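Local coordinates for quinone oxidoreductase (Coxiella burnetii, PDB 3TQH), which binds NADPH and probably uses it to reduce quinones, as a member of the medium-chain dehydrogenase/reductase family, at residues Ala60-Asn65 / Phe101-Cys106; Thr118-Leu123 / Glu273-Leu278; Ala197-Asn202 / Leu209-Thr214. One frame throughout, in Å; residues are numbered along the deposited sequence.

Contact 1: Ala60-Asn65 / Phe101-Cys106; sequences AKKLKN and FPDHPC
The ammonium group of K62 lies against the carboxylate of D103, with NZ 3.0 Å from D103 OD2 in a hydrogen-bonded salt bridge. A second, weak bond runs from the same K62 NZ to D103 OD1 at 3.3 Å, so both carboxylate oxygens share one donor, unequally. NZ meets OD2 from the syn side but tilted, 25° out of the carboxylate plane. The lysine chain is bent twice on its way there: chi2 is -90° and chi4 58°, and these bends bring NZ round to the carboxylate. Beside this salt bridge, L63 sets a methyl against a carbonyl, its CD2 lying 3.7 Å from the backbone O of D103 in van der Waals contact. The other branch, CD1, reaches end-on to CG of the P105 ring at 4.2 Å, a looser, apolar approach. L63 and P105 are buried, and both also lie on S69; the salt bridge thus sits next to an apolar pair. In the fold, the contact ties helix 58-63 to the loop between strands 94-98 and 111-114 in the GroES-like part of the chain. Y73, just before strand 74-82, also holds this loop: its OH bonds to P102 O, and the side chain of P105 rests on it.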
# COMPACT_ATOMS: atom_id res chain seq x y z
N ALA A 60 -16.10 -3.23 2.18
CA ALA A 60 -17.42 -2.78 1.72
C ALA A 60 -18.56 -3.59 2.33
O ALA A 60 -19.66 -3.08 2.50
CB ALA A 60 -17.51 -2.83 0.20
N LYS A 61 -18.30 -4.86 2.64
CA LYS A 61 -19.28 -5.73 3.29
C LYS A 61 -19.71 -5.16 4.65
O LYS A 61 -20.89 -5.15 4.98
CB LYS A 61 -18.68 -7.14 3.49
CG LYS A 61 -19.69 -8.28 3.60
CD LYS A 61 -19.85 -9.04 2.28
CE LYS A 61 -20.69 -10.30 2.45
NZ LYS A 61 -22.08 -10.01 2.91
N LYS A 62 -18.73 -4.70 5.43
CA LYS A 62 -18.99 -4.14 6.77
C LYS A 62 -19.59 -2.73 6.73
O LYS A 62 -20.40 -2.37 7.58
CB LYS A 62 -17.69 -4.09 7.58
CG LYS A 62 -17.04 -5.45 7.85
CD LYS A 62 -17.54 -6.10 9.14
CE LYS A 62 -16.55 -7.15 9.66
NZ LYS A 62 -15.19 -6.57 9.93
N LEU A 63 -19.19 -1.92 5.74
CA LEU A 63 -19.72 -0.57 5.57
C LEU A 63 -21.08 -0.53 4.87
O LEU A 63 -21.68 0.54 4.77
CB LEU A 63 -18.75 0.30 4.76
CG LEU A 63 -17.44 0.75 5.41
CD1 LEU A 63 -16.63 1.54 4.39
CD2 LEU A 63 -17.71 1.59 6.64
N LYS A 64 -21.55 -1.68 4.39
CA LYS A 64 -22.80 -1.79 3.61
C LYS A 64 -23.98 -1.04 4.23
O LYS A 64 -24.67 -0.29 3.54
CB LYS A 64 -23.15 -3.27 3.40
CG LYS A 64 -24.59 -3.56 2.95
CD LYS A 64 -24.72 -5.01 2.44
CE LYS A 64 -25.99 -5.70 2.96
NZ LYS A 64 -27.26 -5.13 2.41
N ASN A 65 -24.21 -1.24 5.52
CA ASN A 65 -25.32 -0.61 6.23
C ASN A 65 -24.88 0.58 7.09
O ASN A 65 -25.61 1.01 7.97
CB ASN A 65 -26.07 -1.65 7.08
CG ASN A 65 -27.11 -2.42 6.29
OD1 ASN A 65 -26.91 -3.59 5.95
ND2 ASN A 65 -28.23 -1.77 5.99
N PHE A 101 -7.92 1.40 10.38
CA PHE A 101 -7.76 0.18 9.60
C PHE A 101 -8.29 -1.01 10.38
O PHE A 101 -7.92 -1.18 11.54
CB PHE A 101 -6.30 -0.06 9.21
CG PHE A 101 -6.10 -1.30 8.38
CD1 PHE A 101 -6.31 -1.29 7.01
CD2 PHE A 101 -5.70 -2.50 8.98
CE1 PHE A 101 -6.13 -2.44 6.24
CE2 PHE A 101 -5.51 -3.65 8.23
CZ PHE A 101 -5.73 -3.62 6.86
N PRO A 102 -9.15 -1.83 9.75
CA PRO A 102 -9.70 -1.69 8.39
C PRO A 102 -11.12 -1.11 8.30
O PRO A 102 -11.50 -0.59 7.25
CB PRO A 102 -9.72 -3.14 7.90
CG PRO A 102 -9.98 -3.94 9.12
CD PRO A 102 -9.45 -3.16 10.31
N ASP A 103 -11.89 -1.19 9.38
CA ASP A 103 -13.35 -0.99 9.29
C ASP A 103 -13.83 0.47 9.32
O ASP A 103 -15.01 0.73 9.09
CB ASP A 103 -14.05 -1.79 10.40
CG ASP A 103 -13.96 -3.30 10.18
OD1 ASP A 103 -13.65 -3.74 9.05
OD2 ASP A 103 -14.22 -4.06 11.14
N HIS A 104 -12.93 1.42 9.58
CA HIS A 104 -13.31 2.83 9.66
C HIS A 104 -12.37 3.73 8.85
O HIS A 104 -11.75 4.63 9.42
CB HIS A 104 -13.35 3.29 11.12
CG HIS A 104 -14.28 2.49 11.98
ND1 HIS A 104 -15.65 2.57 11.87
CD2 HIS A 104 -14.03 1.59 12.96
CE1 HIS A 104 -16.21 1.76 12.75
NE2 HIS A 104 -15.25 1.16 13.43
N PRO A 105 -12.28 3.51 7.53
CA PRO A 105 -11.38 4.33 6.71
C PRO A 105 -11.79 5.80 6.77
O PRO A 105 -12.98 6.10 6.78
CB PRO A 105 -11.56 3.76 5.30
CG PRO A 105 -12.88 3.07 5.32
CD PRO A 105 -13.05 2.55 6.72
N CYS A 106 -10.81 6.70 6.83
CA CYS A 106 -11.06 8.06 7.31
C CYS A 106 -10.01 9.13 6.99
O CYS A 106 -10.13 10.25 7.46
CB CYS A 106 -11.19 8.00 8.84
SG CYS A 106 -9.64 7.46 9.64

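Contact 2: Thr118-Leu123 / Glu273-Leu278; sequences TIIQKL and EELHYL
I120 and L275 pack a strand of the GroES-like part against helix 272-283, which follows the last strand, 262-264, of the parallel Rossmann-type sheet; this is consistent with a contact that joins the two domains of a medium-chain dehydrogenase/reductase fold. The tight part centres on one methyl group. I120 CD1 lies 3.6 Å from the backbone N of H276 and 3.8 Å from L275 CG, pressed against the helix backbone where these two residues join. The torsion explains the reach: with chi1 at 64°, I120 CG1 sits between its own backbone N and carbonyl carbon, and chi2 of 164° extends CD1 onward to the helix. The two aliphatic chains pass at a slant, L275 CD2 resting 4.0 Å from I120 CG1. Both residues are buried, and no hydrogen bond crosses between the segments, so this part is held by apolar packing alone. I120 also touches M96 on the neighbouring strand and I272 one turn back on the helix, while L275 leans on F270.

The H276 side is looser. This residue is exposed, and its imidazole runs past I120 in the opposite sense, offering one face to the isoleucine without forming a polar bond to it. The closest approach of the two side chains, I120 CD1 to H276 ND1, is 4.0 Å, longer than that of the same methyl to the helix backbone. L123, farther along the chain, points toward the helix but makes no close contact with segment 273-278; it touches S283 instead. On the imidazole face, I120 CG2 stands 4.2 Å above the plane of the H276 ring, displaced toward its rim.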
# COMPACT_ATOMS: atom_id res chain seq x y z
N THR A 118 -0.61 2.50 16.24
CA THR A 118 -0.60 2.51 14.77
C THR A 118 0.04 3.78 14.17
O THR A 118 -0.27 4.15 13.03
CB THR A 118 -2.02 2.29 14.19
OG1 THR A 118 -2.83 3.45 14.42
CG2 THR A 118 -2.67 1.05 14.82
N ILE A 119 0.93 4.42 14.92
CA ILE A 119 1.72 5.54 14.41
C ILE A 119 3.16 5.45 14.87
O ILE A 119 3.48 4.69 15.78
CB ILE A 119 1.15 6.92 14.86
CG1 ILE A 119 1.22 7.08 16.38
CG2 ILE A 119 -0.28 7.09 14.38
CD1 ILE A 119 1.33 8.53 16.83
N ILE A 120 4.04 6.21 14.22
CA ILE A 120 5.38 6.48 14.73
C ILE A 120 5.70 7.97 14.58
O ILE A 120 4.98 8.70 13.89
CB ILE A 120 6.48 5.60 14.05
CG1 ILE A 120 6.59 5.91 12.55
CG2 ILE A 120 6.19 4.12 14.26
CD1 ILE A 120 7.87 5.39 11.93
N GLN A 121 6.78 8.42 15.22
CA GLN A 121 7.29 9.78 15.03
C GLN A 121 7.82 9.87 13.61
O GLN A 121 8.60 9.01 13.19
CB GLN A 121 8.42 10.09 16.01
CG GLN A 121 8.06 10.03 17.49
CD GLN A 121 7.09 11.13 17.91
OE1 GLN A 121 7.32 12.31 17.63
NE2 GLN A 121 6.02 10.74 18.59
N LYS A 122 7.39 10.88 12.85
CA LYS A 122 7.99 11.16 11.55
C LYS A 122 9.42 11.65 11.76
O LYS A 122 9.67 12.54 12.57
CB LYS A 122 7.19 12.23 10.78
CG LYS A 122 7.76 12.54 9.39
CD LYS A 122 7.10 13.75 8.71
CE LYS A 122 7.60 15.09 9.23
NZ LYS A 122 9.05 15.31 8.99
N LEU A 123 10.37 11.05 11.04
CA LEU A 123 11.74 11.54 11.04
C LEU A 123 11.79 12.94 10.42
O LEU A 123 11.02 13.25 9.52
CB LEU A 123 12.65 10.57 10.26
CG LEU A 123 12.96 9.26 11.00
CD1 LEU A 123 13.57 8.24 10.07
CD2 LEU A 123 13.87 9.53 12.20
N GLU A 273 8.54 -1.25 14.44
CA GLU A 273 9.97 -1.44 14.15
C GLU A 273 10.27 -1.42 12.64
O GLU A 273 11.27 -0.84 12.22
CB GLU A 273 10.47 -2.75 14.78
CG GLU A 273 10.62 -2.72 16.31
CD GLU A 273 9.29 -2.76 17.08
OE1 GLU A 273 8.24 -3.18 16.51
OE2 GLU A 273 9.29 -2.36 18.27
N GLU A 274 9.40 -2.05 11.85
CA GLU A 274 9.57 -2.07 10.39
C GLU A 274 9.35 -0.70 9.74
O GLU A 274 10.11 -0.31 8.86
CB GLU A 274 8.63 -3.09 9.75
CG GLU A 274 8.96 -4.53 10.11
CD GLU A 274 8.01 -5.54 9.49
OE1 GLU A 274 6.92 -5.14 9.03
OE2 GLU A 274 8.35 -6.74 9.47
N LEU A 275 8.33 0.02 10.18
CA LEU A 275 8.05 1.35 9.65
C LEU A 275 9.15 2.35 10.03
O LEU A 275 9.53 3.19 9.21
CB LEU A 275 6.67 1.84 10.10
CG LEU A 275 6.14 3.11 9.41
CD1 LEU A 275 6.09 2.95 7.90
CD2 LEU A 275 4.77 3.46 9.96
N HIS A 276 9.64 2.27 11.27
CA HIS A 276 10.85 3.00 11.69
C HIS A 276 11.98 2.74 10.71
O HIS A 276 12.67 3.67 10.26
CB HIS A 276 11.32 2.52 13.08
CG HIS A 276 10.79 3.32 14.23
ND1 HIS A 276 10.93 4.69 14.33
CD2 HIS A 276 10.17 2.93 15.37
CE1 HIS A 276 10.39 5.11 15.46
NE2 HIS A 276 9.93 4.06 16.12
N TYR A 277 12.17 1.46 10.38
CA TYR A 277 13.22 1.01 9.48
C TYR A 277 13.03 1.56 8.06
O TYR A 277 13.95 2.15 7.50
CB TYR A 277 13.28 -0.53 9.46
CG TYR A 277 14.20 -1.12 8.43
CD1 TYR A 277 15.58 -1.08 8.60
CD2 TYR A 277 13.70 -1.74 7.29
CE1 TYR A 277 16.44 -1.62 7.66
CE2 TYR A 277 14.56 -2.29 6.34
CZ TYR A 277 15.92 -2.23 6.53
OH TYR A 277 16.77 -2.77 5.60
N LEU A 278 11.83 1.40 7.52
CA LEU A 278 11.51 1.89 6.18
C LEU A 278 11.68 3.41 6.08
O LEU A 278 12.22 3.92 5.10
CB LEU A 278 10.09 1.49 5.77
CG LEU A 278 9.86 -0.00 5.57
CD1 LEU A 278 8.39 -0.27 5.29
CD2 LEU A 278 10.73 -0.54 4.44

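Contact 3: Ala197-Asn202 / Leu209-Thr214; sequences AEQCIN and LLAIST
Q199, on strand 199-202, reaches across to A211 and gives its NE2 to the backbone O of that residue at 2.9 Å, with an N-H...O angle of 150°. The chain gets there fully stretched: CG stands opposite the backbone N (chi1 -179°), and chi2 is also trans, which carries the amide across to segment 209-214. The acceptor lies close to the amide plane of Q199, whereas NE2 stands above the carbonyl plane of A211, 45° out of it. The other end of the same amide is used too. A water donates to Q199 OE1 at 3.0 Å and accepts from S213 N at 2.7 Å, so the glutamine joins two backbone sites of segment 209-214, A211 O directly and S213 N through the water.

C200 turns to the other face of the strand, against helix 186-195. I201 then points back to segment 209-214, where its CG2 packs 3.6 Å from A211 CB. Its CD1 touches I212 CG1, also at 3.6 Å, the two isoleucine chains crossing at about a right angle. I201 lies in addition on I181 of the adjacent strand 179-184.

The contact thus closes the short connection between edge strand 199-202 of the parallel sheet and helix 208-211, next to the NADPH-binding residue Y203. Its chemistry pairs an apolar cluster with an amide bonded through both NE2 and OE1: the A211 carbonyl, which can only accept, sets NE2 toward it, and the water held by S213 N agrees with OE1 at the other position.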
# COMPACT_ATOMS: atom_id res chain seq x y z
N ALA A 197 15.81 -3.73 -10.85
CA ALA A 197 15.36 -4.91 -11.59
C ALA A 197 16.45 -5.35 -12.56
O ALA A 197 17.06 -4.52 -13.23
CB ALA A 197 14.06 -4.61 -12.33
N GLU A 198 16.70 -6.65 -12.63
CA GLU A 198 17.64 -7.21 -13.60
C GLU A 198 16.94 -7.48 -14.93
O GLU A 198 17.53 -7.32 -15.99
CB GLU A 198 18.25 -8.51 -13.09
CG GLU A 198 19.52 -8.92 -13.84
CD GLU A 198 19.76 -10.41 -13.82
OE1 GLU A 198 18.93 -11.15 -14.40
OE2 GLU A 198 20.78 -10.84 -13.24
N GLN A 199 15.68 -7.92 -14.85
CA GLN A 199 14.87 -8.20 -16.04
C GLN A 199 13.49 -7.57 -15.87
O GLN A 199 12.84 -7.77 -14.84
CB GLN A 199 14.74 -9.71 -16.25
CG GLN A 199 13.94 -10.12 -17.49
CD GLN A 199 13.87 -11.64 -17.66
OE1 GLN A 199 14.18 -12.39 -16.74
NE2 GLN A 199 13.45 -12.08 -18.84
N CYS A 200 13.06 -6.82 -16.88
CA CYS A 200 11.71 -6.29 -16.93
C CYS A 200 10.96 -6.90 -18.10
O CYS A 200 11.26 -6.61 -19.26
CB CYS A 200 11.75 -4.78 -17.08
SG CYS A 200 12.58 -4.00 -15.74
N ILE A 201 9.98 -7.75 -17.80
CA ILE A 201 9.21 -8.43 -18.83
C ILE A 201 8.03 -7.56 -19.27
O ILE A 201 7.23 -7.12 -18.45
CB ILE A 201 8.66 -9.78 -18.31
CG1 ILE A 201 9.80 -10.66 -17.78
CG2 ILE A 201 7.89 -10.50 -19.41
CD1 ILE A 201 9.34 -11.93 -17.12
N ASN A 202 7.95 -7.30 -20.57
CA ASN A 202 6.81 -6.60 -21.15
C ASN A 202 5.65 -7.57 -21.28
O ASN A 202 5.59 -8.35 -22.24
CB ASN A 202 7.16 -6.00 -22.52
CG ASN A 202 6.00 -5.22 -23.12
OD1 ASN A 202 4.89 -5.23 -22.60
ND2 ASN A 202 6.27 -4.52 -24.22
N LEU A 209 5.62 -16.03 -18.56
CA LEU A 209 6.30 -17.30 -18.28
C LEU A 209 7.38 -17.60 -19.33
O LEU A 209 8.46 -18.07 -18.99
CB LEU A 209 5.30 -18.46 -18.23
CG LEU A 209 4.32 -18.49 -17.05
CD1 LEU A 209 3.41 -19.71 -17.16
CD2 LEU A 209 5.05 -18.47 -15.71
N LEU A 210 7.08 -17.31 -20.60
CA LEU A 210 8.00 -17.57 -21.70
C LEU A 210 9.28 -16.75 -21.60
O LEU A 210 10.34 -17.18 -22.04
CB LEU A 210 7.33 -17.30 -23.04
CG LEU A 210 6.14 -18.20 -23.40
CD1 LEU A 210 5.49 -17.70 -24.69
CD2 LEU A 210 6.56 -19.66 -23.53
N ALA A 211 9.17 -15.56 -21.01
CA ALA A 211 10.31 -14.66 -20.84
C ALA A 211 11.22 -15.08 -19.68
O ALA A 211 12.37 -14.63 -19.61
CB ALA A 211 9.81 -13.23 -20.64
N ILE A 212 10.72 -15.92 -18.77
CA ILE A 212 11.49 -16.35 -17.60
C ILE A 212 12.32 -17.60 -17.91
O ILE A 212 11.78 -18.67 -18.16
CB ILE A 212 10.58 -16.57 -16.38
CG1 ILE A 212 10.00 -15.23 -15.92
CG2 ILE A 212 11.35 -17.24 -15.24
CD1 ILE A 212 9.06 -15.35 -14.76
N SER A 213 13.64 -17.44 -17.87
CA SER A 213 14.59 -18.47 -18.30
C SER A 213 14.64 -19.68 -17.38
O SER A 213 14.74 -20.81 -17.84
CB SER A 213 16.01 -17.89 -18.36
OG SER A 213 16.14 -16.99 -19.44
N THR A 214 14.59 -19.42 -16.08
CA THR A 214 14.85 -20.44 -15.06
C THR A 214 13.81 -20.36 -13.95
O THR A 214 13.23 -19.30 -13.73
CB THR A 214 16.27 -20.26 -14.44
OG1 THR A 214 16.49 -21.23 -13.40
CG2 THR A 214 16.44 -18.83 -13.87
O HOH W 1 14.57 -15.34 -16.49

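How the contacts relate
The three contacts are separate, with no atoms touching between them. Contacts 1 and 2 are the nearer neighbours, their nearest atoms about 7 Å apart and their centres 25 Å; strand 94-98 links them, leading into the loop of contact 1 and pairing with the strand of contact 2. Contact 3 stands apart on the nucleotide-binding side, its centre 38 Å from that of contact 1, with the centre of the chain between them, and 34 Å from that of contact 2. Measured from side chains to NADPH, I201 of contact 3 is about 9 Å from the cofactor, whereas D103 and L275 are each about 13 Å away. The side chain of K268, which binds NADPH, lies about 10 Å from that of P105 and 9 Å from that of L275.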